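Local coordinates for protein kojibiose phosphorylase (PDB 6W0P) that belongs to glycosyl hydrolase family 65, pairing an N-terminal beta-sandwich domain with a helical catalytic domain and a small C-terminal domain, at residues V28-G36 and R115-Y124; I194-V202 and T210-N218. All blocks are in the same frame, centred on the assembly; numbering follows the deposited sequence.

Overall arrangement
Contacts 1 and 2 both reach the long antiparallel sheet of the N-terminal domain, with centres 25 Å apart and nearest atoms about 14 Å apart. Contact 1 is the more central: its centre lies about 16 Å from the centre of the chain, that of contact 2 about 30 Å, and nearly all its touching residues are buried. Contact 2 is largely buried too, but runs out to an exposed turn. Their chemistry differs accordingly: 28-36 meets 115-124 mainly through side chains, with no direct hydrogen bond between the two segments, whereas 194-202 and 210-218 are neighbouring strands held by six backbone hydrogen bonds. One sets a helix end against the sheet; the other belongs to the sheet itself.

Contact 1. Residues V28-G36 and R115-Y124; sequences VSESIFSLG and RILDLRSGLY
At the turn end of the hairpin made by strands 109-118 and 123-132, Phe-33, the first residue past helix 26-32, packs on Arg-115, Leu-117 and Tyr-124. Arg-115 CD lies 3.5 Å from the centroid of the Phe-33 ring and 6° off its normal, the geometry of a CH-pi contact over the face. The charge probably adds little, since Arg-115 CZ is 5.4 Å from the centroid of the Phe-33 ring, a long cation-pi distance. A bend in the arginine chain (chi3 -62°) carries the guanidinium on to the helix, where Ser-29 CB sits over its face, 3.4 Å from Arg-115 NH2.

Polar bonds fix the guanidinium in place. NE forms a salt bridge with Glu-18 on strand 15-19, and Arg-115 NH1 donates over 3.1 Å to Tyr-124 OH, which stands somewhat out of the guanidinium plane. A water links Ser-29 OG, itself bonded to Tyr-8, with NH2, the latter bond being weak.

The other side-chain contacts of Phe-33 across the hairpin are apolar. Phe-33 CD2 touches Leu-117 CB at 3.6 Å, and its ring meets that of Tyr-124 rim to rim, with the planes 57° apart, so this pair is not a stack. Farther along, Leu-35 reaches over the hairpin with both branches: Leu-35 CD2 is 3.7 Å from Leu-117 CD1, while CD1 lies against Tyr-124 CB. Leu-35 CD2 also approaches Gly-122 O at 3.4 Å, within the turn where Asp-118 O accepts from the backbone N of both Ser-121 and Gly-122. Helix 308-324 touches Leu-35 through Gln-323 and Leu-117 through Tyr-316 and Phe-319. The result is the end of a helix packed on an antiparallel hairpin, with an aromatic residue at the centre, consistent with a place where the N-terminal beta domain meets the helical catalytic part.

Contact 2. Residues I194-V202 and T210-N218; sequences IGNSIGLTV and TLTSVMRTN
Arg-216 reaches back over the start of the partner strand, touching Asn-196 and Ser-197 along its length. Arg-216 CB is 3.2 Å from Asn-196 O. With chi1 at 73°, CG lies between the backbone N and the carbonyl carbon, which directs the chain along Ser-197: Arg-216 CD is 3.8 Å from Ser-197 OG, and after a bend at chi3 Arg-216 NH1 donates to Ser-197 OG over 2.8 Å. That bond is not straight, and the oxygen stands tilted from the guanidinium plane. Arg-216 CZ and NH2 both lie against Asn-196 CB, which sits over the guanidinium face, 3.9 Å from Arg-216 NH2. Leu-274 of helix 263-277 touches both Arg-216 and Ser-197.

The backbone evidence for the hairpin is regular. Ile-198 with Met-215, Leu-200 with Ser-213 and Val-202 with Leu-211 are antiparallel hydrogen-bonded pairs, each joined by two N-H...O bonds with angles between 149° and 171°. In the non-hydrogen-bonded pair between the first two, Gly-199 CA comes within 4.0 Å of Val-214 CA, and Val-214 CG1 leans over the glycine.

The two faces differ. On the one carrying Ile-198 and Met-215, those side chains lie side by side, Ile-198 CG2 meeting Met-215 CG at 3.6 Å, and Val-202 rests similarly on Leu-211. On the other, Thr-201 OG1 and Thr-212 OG1 are hydrogen-bonded at 2.7 Å; Thr-212 OG1 is also bonded to Gln-266 of helix 263-277. The chemistry thus implies pairing secured by the backbone: apolar pairs prevail on the face of Ile-198 and Met-215, where Ser-213 is bonded to Asn-253, the threonine hydroxyls pair on the other, and Arg-216 ties down the strand start through Ser-197.

Contact 1. Residues V28-G36 and R115-Y124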
ATOM      1  N   VAL A  28      13.312  13.996  25.290  1.00 32.92           N
ATOM      2  CA  VAL A  28      12.895  15.367  24.869  1.00 32.92           C
ATOM      3  C   VAL A  28      14.116  16.282  24.968  1.00 33.08           C
ATOM      4  O   VAL A  28      14.388  16.981  23.999  1.00 32.97           O
ATOM      5  CB  VAL A  28      11.707  15.910  25.695  1.00 32.56           C
ATOM      6  CG1 VAL A  28      11.496  17.398  25.472  1.00 32.40           C
ATOM      7  CG2 VAL A  28      10.428  15.150  25.391  1.00 32.32           C
ATOM      8  N   SER A  29      14.831  16.234  26.096  1.00 33.45           N
ATOM      9  CA  SER A  29      16.043  17.038  26.377  1.00 33.00           C
ATOM     10  C   SER A  29      17.134  16.658  25.373  1.00 32.84           C
ATOM     11  O   SER A  29      17.698  17.552  24.729  1.00 32.60           O
ATOM     12  CB  SER A  29      16.475  16.874  27.815  1.00 33.52           C
ATOM     13  OG  SER A  29      15.417  17.245  28.704  1.00 33.71           O
ATOM     14  N   GLU A  30      17.406  15.370  25.203  1.00 32.99           N
ATOM     15  CA  GLU A  30      18.342  14.878  24.161  1.00 32.31           C
ATOM     16  C   GLU A  30      18.088  15.626  22.839  1.00 31.75           C
ATOM     17  O   GLU A  30      19.074  16.009  22.157  1.00 31.84           O
ATOM     18  CB  GLU A  30      18.170  13.375  23.920  1.00 33.09           C
ATOM     19  CG  GLU A  30      18.707  12.477  25.022  1.00 33.71           C
ATOM     20  CD  GLU A  30      18.605  10.981  24.731  1.00 34.54           C
ATOM     21  OE1 GLU A  30      17.870  10.593  23.784  1.00 33.74           O
ATOM     22  OE2 GLU A  30      19.253  10.195  25.458  1.00 35.37           O
ATOM     23  N   SER A  31      16.822  15.788  22.437  1.00 30.33           N
ATOM     24  CA  SER A  31      16.474  16.390  21.125  1.00 29.60           C
ATOM     25  C   SER A  31      16.764  17.903  21.167  1.00 28.62           C
ATOM     26  O   SER A  31      17.514  18.413  20.328  1.00 28.39           O
ATOM     27  CB  SER A  31      15.039  16.091  20.764  1.00 29.55           C
ATOM     28  OG  SER A  31      14.824  14.697  20.596  1.00 28.55           O
ATOM     29  N   ILE A  32      16.249  18.563  22.190  1.00 27.85           N
ATOM     30  CA  ILE A  32      16.230  20.043  22.333  1.00 27.75           C
ATOM     31  C   ILE A  32      17.656  20.554  22.432  1.00 26.98           C
ATOM     32  O   ILE A  32      17.974  21.584  21.800  1.00 26.39           O
ATOM     33  CB  ILE A  32      15.375  20.453  23.548  1.00 27.82           C
ATOM     34  CG1 ILE A  32      13.893  20.206  23.262  1.00 28.00           C
ATOM     35  CG2 ILE A  32      15.669  21.894  23.948  1.00 27.89           C
ATOM     36  CD1 ILE A  32      12.977  20.491  24.429  1.00 28.63           C
ATOM     37  N   PHE A  33      18.477  19.862  23.212  1.00 27.19           N
ATOM     38  CA  PHE A  33      19.842  20.320  23.560  1.00 27.58           C
ATOM     39  C   PHE A  33      20.850  19.816  22.525  1.00 27.65           C
ATOM     40  O   PHE A  33      22.045  19.930  22.788  1.00 27.59           O
ATOM     41  CB  PHE A  33      20.200  19.872  24.974  1.00 27.93           C
ATOM     42  CG  PHE A  33      19.518  20.641  26.073  1.00 27.63           C
ATOM     43  CD1 PHE A  33      18.200  20.389  26.409  1.00 27.82           C
ATOM     44  CD2 PHE A  33      20.216  21.577  26.810  1.00 27.81           C
ATOM     45  CE1 PHE A  33      17.583  21.074  27.449  1.00 28.14           C
ATOM     46  CE2 PHE A  33      19.585  22.293  27.819  1.00 28.28           C
ATOM     47  CZ  PHE A  33      18.280  22.012  28.167  1.00 28.17           C
ATOM     48  N   SER A  34      20.389  19.274  21.398  1.00 28.25           N
ATOM     49  CA  SER A  34      21.249  18.731  20.315  1.00 28.77           C
ATOM     50  C   SER A  34      22.205  19.823  19.824  1.00 28.94           C
ATOM     51  O   SER A  34      21.770  20.998  19.656  1.00 28.07           O
ATOM     52  CB  SER A  34      20.437  18.195  19.151  1.00 29.45           C
ATOM     53  OG  SER A  34      19.670  17.054  19.523  1.00 30.27           O
ATOM     54  N   LEU A  35      23.455  19.437  19.560  1.00 28.62           N
ATOM     55  CA  LEU A  35      24.434  20.293  18.845  1.00 28.50           C
ATOM     56  C   LEU A  35      24.499  19.834  17.388  1.00 27.79           C
ATOM     57  O   LEU A  35      24.207  18.647  17.100  1.00 26.96           O
ATOM     58  CB  LEU A  35      25.809  20.174  19.515  1.00 29.28           C
ATOM     59  CG  LEU A  35      25.888  20.619  20.973  1.00 29.00           C
ATOM     60  CD1 LEU A  35      27.312  20.470  21.494  1.00 29.57           C
ATOM     61  CD2 LEU A  35      25.419  22.043  21.117  1.00 28.78           C
ATOM     62  N   GLY A  36      24.843  20.755  16.497  1.00 27.10           N
ATOM     63  CA  GLY A  36      25.015  20.456  15.071  1.00 27.54           C
ATOM     64  C   GLY A  36      25.871  21.508  14.418  1.00 27.66           C
ATOM     65  O   GLY A  36      25.833  22.664  14.877  1.00 27.86           O
ATOM     66  N   ARG A 115      21.428  21.320  33.437  1.00 35.34           N
ATOM     67  CA  ARG A 115      21.758  21.165  31.994  1.00 34.60           C
ATOM     68  C   ARG A 115      21.649  22.543  31.325  1.00 33.77           C
ATOM     69  O   ARG A 115      20.606  23.204  31.519  1.00 32.90           O
ATOM     70  CB  ARG A 115      20.770  20.189  31.352  1.00 35.19           C
ATOM     71  CG  ARG A 115      21.312  19.488  30.124  1.00 36.28           C
ATOM     72  CD  ARG A 115      20.238  18.914  29.222  1.00 36.25           C
ATOM     73  NE  ARG A 115      19.429  17.891  29.863  1.00 35.97           N
ATOM     74  CZ  ARG A 115      19.431  16.591  29.581  1.00 35.64           C
ATOM     75  NH1 ARG A 115      20.216  16.074  28.656  1.00 35.54           N
ATOM     76  NH2 ARG A 115      18.615  15.794  30.239  1.00 36.34           N
ATOM     77  N   ILE A 116      22.667  22.965  30.575  1.00 33.51           N
ATOM     78  CA  ILE A 116      22.716  24.314  29.932  1.00 34.31           C
ATOM     79  C   ILE A 116      23.116  24.188  28.465  1.00 33.86           C
ATOM     80  O   ILE A 116      24.149  23.579  28.172  1.00 34.18           O
ATOM     81  CB  ILE A 116      23.683  25.253  30.665  1.00 35.27           C
ATOM     82  CG1 ILE A 116      23.334  25.349  32.148  1.00 36.93           C
ATOM     83  CG2 ILE A 116      23.694  26.619  29.995  1.00 35.73           C
ATOM     84  CD1 ILE A 116      24.377  26.054  32.989  1.00 37.87           C
ATOM     85  N   LEU A 117      22.333  24.782  27.566  1.00 33.68           N
ATOM     86  CA  LEU A 117      22.775  25.038  26.175  1.00 32.29           C
ATOM     87  C   LEU A 117      22.939  26.554  26.074  1.00 32.34           C
ATOM     88  O   LEU A 117      21.964  27.279  26.340  1.00 32.61           O
ATOM     89  CB  LEU A 117      21.750  24.461  25.199  1.00 32.08           C
ATOM     90  CG  LEU A 117      21.954  24.838  23.726  1.00 32.14           C
ATOM     91  CD1 LEU A 117      23.236  24.247  23.186  1.00 31.90           C
ATOM     92  CD2 LEU A 117      20.787  24.387  22.872  1.00 32.30           C
ATOM     93  N   ASP A 118      24.141  27.035  25.782  1.00 31.75           N
ATOM     94  CA  ASP A 118      24.372  28.493  25.618  1.00 31.43           C
ATOM     95  C   ASP A 118      24.186  28.852  24.139  1.00 29.83           C
ATOM     96  O   ASP A 118      25.007  28.464  23.315  1.00 29.13           O
ATOM     97  CB  ASP A 118      25.743  28.897  26.152  1.00 32.16           C
ATOM     98  CG  ASP A 118      25.833  30.385  26.400  1.00 33.00           C
ATOM     99  OD1 ASP A 118      25.298  31.132  25.553  1.00 32.51           O
ATOM    100  OD2 ASP A 118      26.411  30.773  27.463  1.00 34.17           O
ATOM    101  N   LEU A 119      23.143  29.600  23.818  1.00 29.29           N
ATOM    102  CA  LEU A 119      22.799  29.906  22.405  1.00 29.35           C
ATOM    103  C   LEU A 119      23.831  30.863  21.779  1.00 29.72           C
ATOM    104  O   LEU A 119      23.781  31.012  20.553  1.00 29.21           O
ATOM    105  CB  LEU A 119      21.392  30.480  22.341  1.00 28.83           C
ATOM    106  CG  LEU A 119      20.266  29.616  22.904  1.00 28.91           C
ATOM    107  CD1 LEU A 119      18.973  30.389  22.830  1.00 29.20           C
ATOM    108  CD2 LEU A 119      20.134  28.278  22.164  1.00 29.12           C
ATOM    109  N   ARG A 120      24.789  31.408  22.541  1.00 30.66           N
ATOM    110  CA  ARG A 120      25.801  32.352  21.986  1.00 31.57           C
ATOM    111  C   ARG A 120      27.103  31.632  21.622  1.00 30.49           C
ATOM    112  O   ARG A 120      27.937  32.266  20.955  1.00 29.44           O
ATOM    113  CB  ARG A 120      26.072  33.488  22.971  1.00 33.44           C
ATOM    114  CG  ARG A 120      24.806  34.165  23.467  1.00 35.69           C
ATOM    115  CD  ARG A 120      25.034  34.892  24.771  1.00 37.66           C
ATOM    116  NE  ARG A 120      25.301  33.929  25.826  1.00 39.54           N
ATOM    117  CZ  ARG A 120      25.391  34.261  27.115  1.00 41.93           C
ATOM    118  NH1 ARG A 120      25.234  35.524  27.481  1.00 42.23           N
ATOM    119  NH2 ARG A 120      25.623  33.334  28.031  1.00 42.51           N
ATOM    120  N   SER A 121      27.284  30.374  22.043  1.00 30.03           N
ATOM    121  CA  SER A 121      28.561  29.623  21.885  1.00 29.94           C
ATOM    122  C   SER A 121      28.319  28.194  21.388  1.00 29.94           C
ATOM    123  O   SER A 121      29.211  27.625  20.734  1.00 31.55           O
ATOM    124  CB  SER A 121      29.346  29.612  23.176  1.00 30.27           C
ATOM    125  OG  SER A 121      28.693  28.850  24.186  1.00 29.10           O
ATOM    126  N   GLY A 122      27.149  27.635  21.641  1.00 29.36           N
ATOM    127  CA  GLY A 122      26.894  26.219  21.379  1.00 29.04           C
ATOM    128  C   GLY A 122      27.572  25.391  22.453  1.00 29.18           C
ATOM    129  O   GLY A 122      27.779  24.223  22.213  1.00 28.13           O
ATOM    130  N   LEU A 123      27.900  26.004  23.594  1.00 29.59           N
ATOM    131  CA  LEU A 123      28.441  25.289  24.768  1.00 30.34           C
ATOM    132  C   LEU A 123      27.289  24.497  25.385  1.00 31.13           C
ATOM    133  O   LEU A 123      26.225  25.096  25.709  1.00 30.95           O
ATOM    134  CB  LEU A 123      29.050  26.252  25.792  1.00 30.44           C
ATOM    135  CG  LEU A 123      29.503  25.548  27.075  1.00 30.60           C
ATOM    136  CD1 LEU A 123      30.537  24.494  26.735  1.00 30.74           C
ATOM    137  CD2 LEU A 123      30.067  26.516  28.104  1.00 30.65           C
ATOM    138  N   TYR A 124      27.464  23.184  25.459  1.00 32.19           N
ATOM    139  CA  TYR A 124      26.509  22.263  26.105  1.00 33.27           C
ATOM    140  C   TYR A 124      27.207  21.754  27.367  1.00 33.98           C
ATOM    141  O   TYR A 124      28.304  21.170  27.268  1.00 33.05           O
ATOM    142  CB  TYR A 124      26.054  21.173  25.132  1.00 34.18           C
ATOM    143  CG  TYR A 124      25.207  20.134  25.812  1.00 35.58           C
ATOM    144  CD1 TYR A 124      24.033  20.498  26.438  1.00 36.00           C
ATOM    145  CD2 TYR A 124      25.608  18.818  25.904  1.00 37.29           C
ATOM    146  CE1 TYR A 124      23.255  19.576  27.110  1.00 36.95           C
ATOM    147  CE2 TYR A 124      24.850  17.883  26.593  1.00 38.14           C
ATOM    148  CZ  TYR A 124      23.666  18.262  27.197  1.00 37.38           C
ATOM    149  OH  TYR A 124      22.905  17.369  27.897  1.00 37.43           O
TER
HETATM  150  O   HOH W   1      15.475  15.735  31.082  1.00 25.58           O

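Contact 2. Residues I194-V202 and T210-N218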
ATOM      1  N   ILE A 194      48.678   5.793  17.609  1.00 51.84           N
ATOM      2  CA  ILE A 194      49.890   6.436  17.036  1.00 52.38           C
ATOM      3  C   ILE A 194      50.213   7.641  17.911  1.00 51.11           C
ATOM      4  O   ILE A 194      49.470   8.617  17.842  1.00 48.85           O
ATOM      5  CB  ILE A 194      49.640   6.823  15.567  1.00 53.35           C
ATOM      6  CG1 ILE A 194      49.006   5.646  14.816  1.00 54.95           C
ATOM      7  CG2 ILE A 194      50.925   7.338  14.925  1.00 53.80           C
ATOM      8  CD1 ILE A 194      49.235   5.615  13.309  1.00 57.09           C
ATOM      9  N   GLY A 195      51.279   7.552  18.711  1.00 51.62           N
ATOM     10  CA  GLY A 195      51.674   8.612  19.658  1.00 51.26           C
ATOM     11  C   GLY A 195      50.584   8.832  20.694  1.00 50.20           C
ATOM     12  O   GLY A 195      50.058   7.839  21.216  1.00 48.73           O
ATOM     13  N   ASN A 196      50.212  10.084  20.956  1.00 49.63           N
ATOM     14  CA  ASN A 196      49.202  10.408  21.997  1.00 49.65           C
ATOM     15  C   ASN A 196      47.797  10.357  21.391  1.00 48.71           C
ATOM     16  O   ASN A 196      46.840  10.803  22.078  1.00 49.90           O
ATOM     17  CB  ASN A 196      49.497  11.747  22.670  1.00 50.65           C
ATOM     18  CG  ASN A 196      50.680  11.656  23.612  1.00 51.04           C
ATOM     19  OD1 ASN A 196      51.637  12.423  23.494  1.00 49.73           O
ATOM     20  ND2 ASN A 196      50.612  10.719  24.545  1.00 51.01           N
ATOM     21  N   SER A 197      47.665   9.796  20.191  1.00 47.23           N
ATOM     22  CA  SER A 197      46.398   9.762  19.426  1.00 47.51           C
ATOM     23  C   SER A 197      45.911   8.319  19.320  1.00 48.03           C
ATOM     24  O   SER A 197      46.753   7.417  19.185  1.00 49.92           O
ATOM     25  CB  SER A 197      46.586  10.428  18.093  1.00 48.13           C
ATOM     26  OG  SER A 197      46.770  11.832  18.277  1.00 47.17           O
ATOM     27  N   ILE A 198      44.606   8.096  19.467  1.00 46.69           N
ATOM     28  CA  ILE A 198      43.969   6.749  19.361  1.00 44.92           C
ATOM     29  C   ILE A 198      42.740   6.918  18.482  1.00 43.88           C
ATOM     30  O   ILE A 198      42.143   7.989  18.568  1.00 42.68           O
ATOM     31  CB  ILE A 198      43.625   6.195  20.755  1.00 44.99           C
ATOM     32  CG1 ILE A 198      43.225   4.725  20.697  1.00 45.35           C
ATOM     33  CG2 ILE A 198      42.561   7.036  21.452  1.00 44.66           C
ATOM     34  CD1 ILE A 198      43.177   4.056  22.059  1.00 45.98           C
ATOM     35  N   GLY A 199      42.377   5.922  17.671  1.00 43.69           N
ATOM     36  CA  GLY A 199      41.258   6.101  16.730  1.00 43.47           C
ATOM     37  C   GLY A 199      40.846   4.831  16.032  1.00 43.76           C
ATOM     38  O   GLY A 199      41.414   3.775  16.320  1.00 45.10           O
ATOM     39  N   LEU A 200      39.840   4.937  15.168  1.00 42.87           N
ATOM     40  CA  LEU A 200      39.312   3.808  14.365  1.00 42.60           C
ATOM     41  C   LEU A 200      38.948   4.308  12.970  1.00 42.13           C
ATOM     42  O   LEU A 200      38.770   5.526  12.790  1.00 43.72           O
ATOM     43  CB  LEU A 200      38.112   3.164  15.065  1.00 42.08           C
ATOM     44  CG  LEU A 200      36.999   4.091  15.545  1.00 41.75           C
ATOM     45  CD1 LEU A 200      36.123   4.546  14.382  1.00 41.34           C
ATOM     46  CD2 LEU A 200      36.156   3.384  16.617  1.00 42.08           C
ATOM     47  N   THR A 201      38.898   3.387  12.022  1.00 41.72           N
ATOM     48  CA  THR A 201      38.393   3.592  10.652  1.00 42.70           C
ATOM     49  C   THR A 201      37.348   2.512  10.404  1.00 43.98           C
ATOM     50  O   THR A 201      37.656   1.317  10.658  1.00 45.41           O
ATOM     51  CB  THR A 201      39.502   3.523   9.600  1.00 43.16           C
ATOM     52  OG1 THR A 201      40.412   4.594   9.854  1.00 44.04           O
ATOM     53  CG2 THR A 201      38.961   3.628   8.190  1.00 43.04           C
ATOM     54  N   VAL A 202      36.161   2.917   9.957  1.00 42.72           N
ATOM     55  CA  VAL A 202      35.021   1.992   9.737  1.00 41.90           C
ATOM     56  C   VAL A 202      34.474   2.253   8.339  1.00 41.83           C
ATOM     57  O   VAL A 202      34.800   3.303   7.750  1.00 42.40           O
ATOM     58  CB  VAL A 202      33.939   2.153  10.820  1.00 41.71           C
ATOM     59  CG1 VAL A 202      34.376   1.544  12.134  1.00 41.99           C
ATOM     60  CG2 VAL A 202      33.536   3.608  11.019  1.00 41.88           C
ATOM     61  N   THR A 210      33.160   5.552   4.268  1.00 39.10           N
ATOM     62  CA  THR A 210      34.176   5.338   5.320  1.00 39.89           C
ATOM     63  C   THR A 210      34.248   6.568   6.227  1.00 39.47           C
ATOM     64  O   THR A 210      33.922   7.690   5.766  1.00 38.27           O
ATOM     65  CB  THR A 210      35.552   5.036   4.713  1.00 40.54           C
ATOM     66  OG1 THR A 210      36.045   6.235   4.106  1.00 40.35           O
ATOM     67  CG2 THR A 210      35.503   3.895   3.718  1.00 40.85           C
ATOM     68  N   LEU A 211      34.681   6.332   7.463  1.00 39.08           N
ATOM     69  CA  LEU A 211      34.863   7.366   8.493  1.00 39.28           C
ATOM     70  C   LEU A 211      36.100   7.008   9.323  1.00 39.33           C
ATOM     71  O   LEU A 211      36.240   5.828   9.685  1.00 39.38           O
ATOM     72  CB  LEU A 211      33.585   7.365   9.332  1.00 39.29           C
ATOM     73  CG  LEU A 211      33.599   8.259  10.563  1.00 39.43           C
ATOM     74  CD1 LEU A 211      32.183   8.715  10.892  1.00 40.08           C
ATOM     75  CD2 LEU A 211      34.226   7.546  11.752  1.00 39.87           C
ATOM     76  N   THR A 212      36.938   7.993   9.643  1.00 39.18           N
ATOM     77  CA  THR A 212      38.029   7.857  10.641  1.00 40.07           C
ATOM     78  C   THR A 212      37.723   8.793  11.803  1.00 40.11           C
ATOM     79  O   THR A 212      37.524   9.999  11.557  1.00 40.36           O
ATOM     80  CB  THR A 212      39.416   8.129  10.044  1.00 40.29           C
ATOM     81  OG1 THR A 212      39.679   7.083   9.117  1.00 41.14           O
ATOM     82  CG2 THR A 212      40.516   8.140  11.082  1.00 40.74           C
ATOM     83  N   SER A 213      37.627   8.227  13.003  1.00 40.40           N
ATOM     84  CA  SER A 213      37.436   8.962  14.270  1.00 39.63           C
ATOM     85  C   SER A 213      38.706   8.839  15.097  1.00 39.93           C
ATOM     86  O   SER A 213      39.098   7.684  15.391  1.00 40.18           O
ATOM     87  CB  SER A 213      36.257   8.445  15.037  1.00 39.51           C
ATOM     88  OG  SER A 213      36.050   9.259  16.182  1.00 39.43           O
ATOM     89  N   VAL A 214      39.311   9.980  15.439  1.00 39.56           N
ATOM     90  CA  VAL A 214      40.561  10.024  16.249  1.00 41.06           C
ATOM     91  C   VAL A 214      40.367  10.960  17.445  1.00 40.91           C
ATOM     92  O   VAL A 214      39.756  12.035  17.284  1.00 40.52           O
ATOM     93  CB  VAL A 214      41.766  10.445  15.390  1.00 41.39           C
ATOM     94  CG1 VAL A 214      42.107   9.378  14.353  1.00 42.12           C
ATOM     95  CG2 VAL A 214      41.540  11.793  14.726  1.00 41.43           C
ATOM     96  N   MET A 215      40.880  10.562  18.605  1.00 40.73           N
ATOM     97  CA  MET A 215      40.893  11.432  19.796  1.00 40.85           C
ATOM     98  C   MET A 215      42.281  11.440  20.436  1.00 40.99           C
ATOM     99  O   MET A 215      43.096  10.557  20.160  1.00 40.51           O
ATOM    100  CB  MET A 215      39.854  10.992  20.823  1.00 40.20           C
ATOM    101  CG  MET A 215      40.111   9.645  21.412  1.00 39.93           C
ATOM    102  SD  MET A 215      38.970   9.406  22.776  1.00 39.92           S
ATOM    103  CE  MET A 215      39.178   7.657  23.111  1.00 40.75           C
ATOM    104  N   ARG A 216      42.512  12.473  21.228  1.00 40.97           N
ATOM    105  CA  ARG A 216      43.683  12.641  22.111  1.00 41.32           C
ATOM    106  C   ARG A 216      43.268  13.633  23.194  1.00 40.92           C
ATOM    107  O   ARG A 216      42.227  14.305  22.992  1.00 41.06           O
ATOM    108  CB  ARG A 216      44.875  13.189  21.331  1.00 41.70           C
ATOM    109  CG  ARG A 216      44.718  14.652  20.968  1.00 41.19           C
ATOM    110  CD  ARG A 216      45.772  15.078  19.985  1.00 41.65           C
ATOM    111  NE  ARG A 216      47.036  15.395  20.627  1.00 41.59           N
ATOM    112  CZ  ARG A 216      48.205  14.868  20.286  1.00 42.72           C
ATOM    113  NH1 ARG A 216      48.275  13.937  19.342  1.00 43.62           N
ATOM    114  NH2 ARG A 216      49.306  15.240  20.920  1.00 42.46           N
ATOM    115  N   THR A 217      44.066  13.758  24.254  1.00 39.86           N
ATOM    116  CA  THR A 217      43.679  14.472  25.502  1.00 39.27           C
ATOM    117  C   THR A 217      44.903  15.254  25.983  1.00 39.08           C
ATOM    118  O   THR A 217      45.949  15.159  25.320  1.00 38.01           O
ATOM    119  CB  THR A 217      43.084  13.509  26.547  1.00 39.14           C
ATOM    120  OG1 THR A 217      44.124  12.774  27.196  1.00 39.03           O
ATOM    121  CG2 THR A 217      42.095  12.526  25.957  1.00 38.37           C
ATOM    122  N   ASN A 218      44.731  16.031  27.050  1.00 39.05           N
ATOM    123  CA  ASN A 218      45.808  16.802  27.724  1.00 40.65           C
ATOM    124  C   ASN A 218      46.285  15.995  28.948  1.00 41.36           C
ATOM    125  O   ASN A 218      46.667  16.580  29.946  1.00 43.12           O
ATOM    126  CB  ASN A 218      45.331  18.230  28.055  1.00 39.63           C
ATOM    127  CG  ASN A 218      44.111  18.258  28.961  1.00 39.39           C
ATOM    128  OD1 ASN A 218      43.543  17.209  29.254  1.00 39.60           O
ATOM    129  ND2 ASN A 218      43.682  19.434  29.406  1.00 39.34           N
TER
HETATM  130  O   HOH W   2      46.326  11.801  24.485  1.00 40.20           O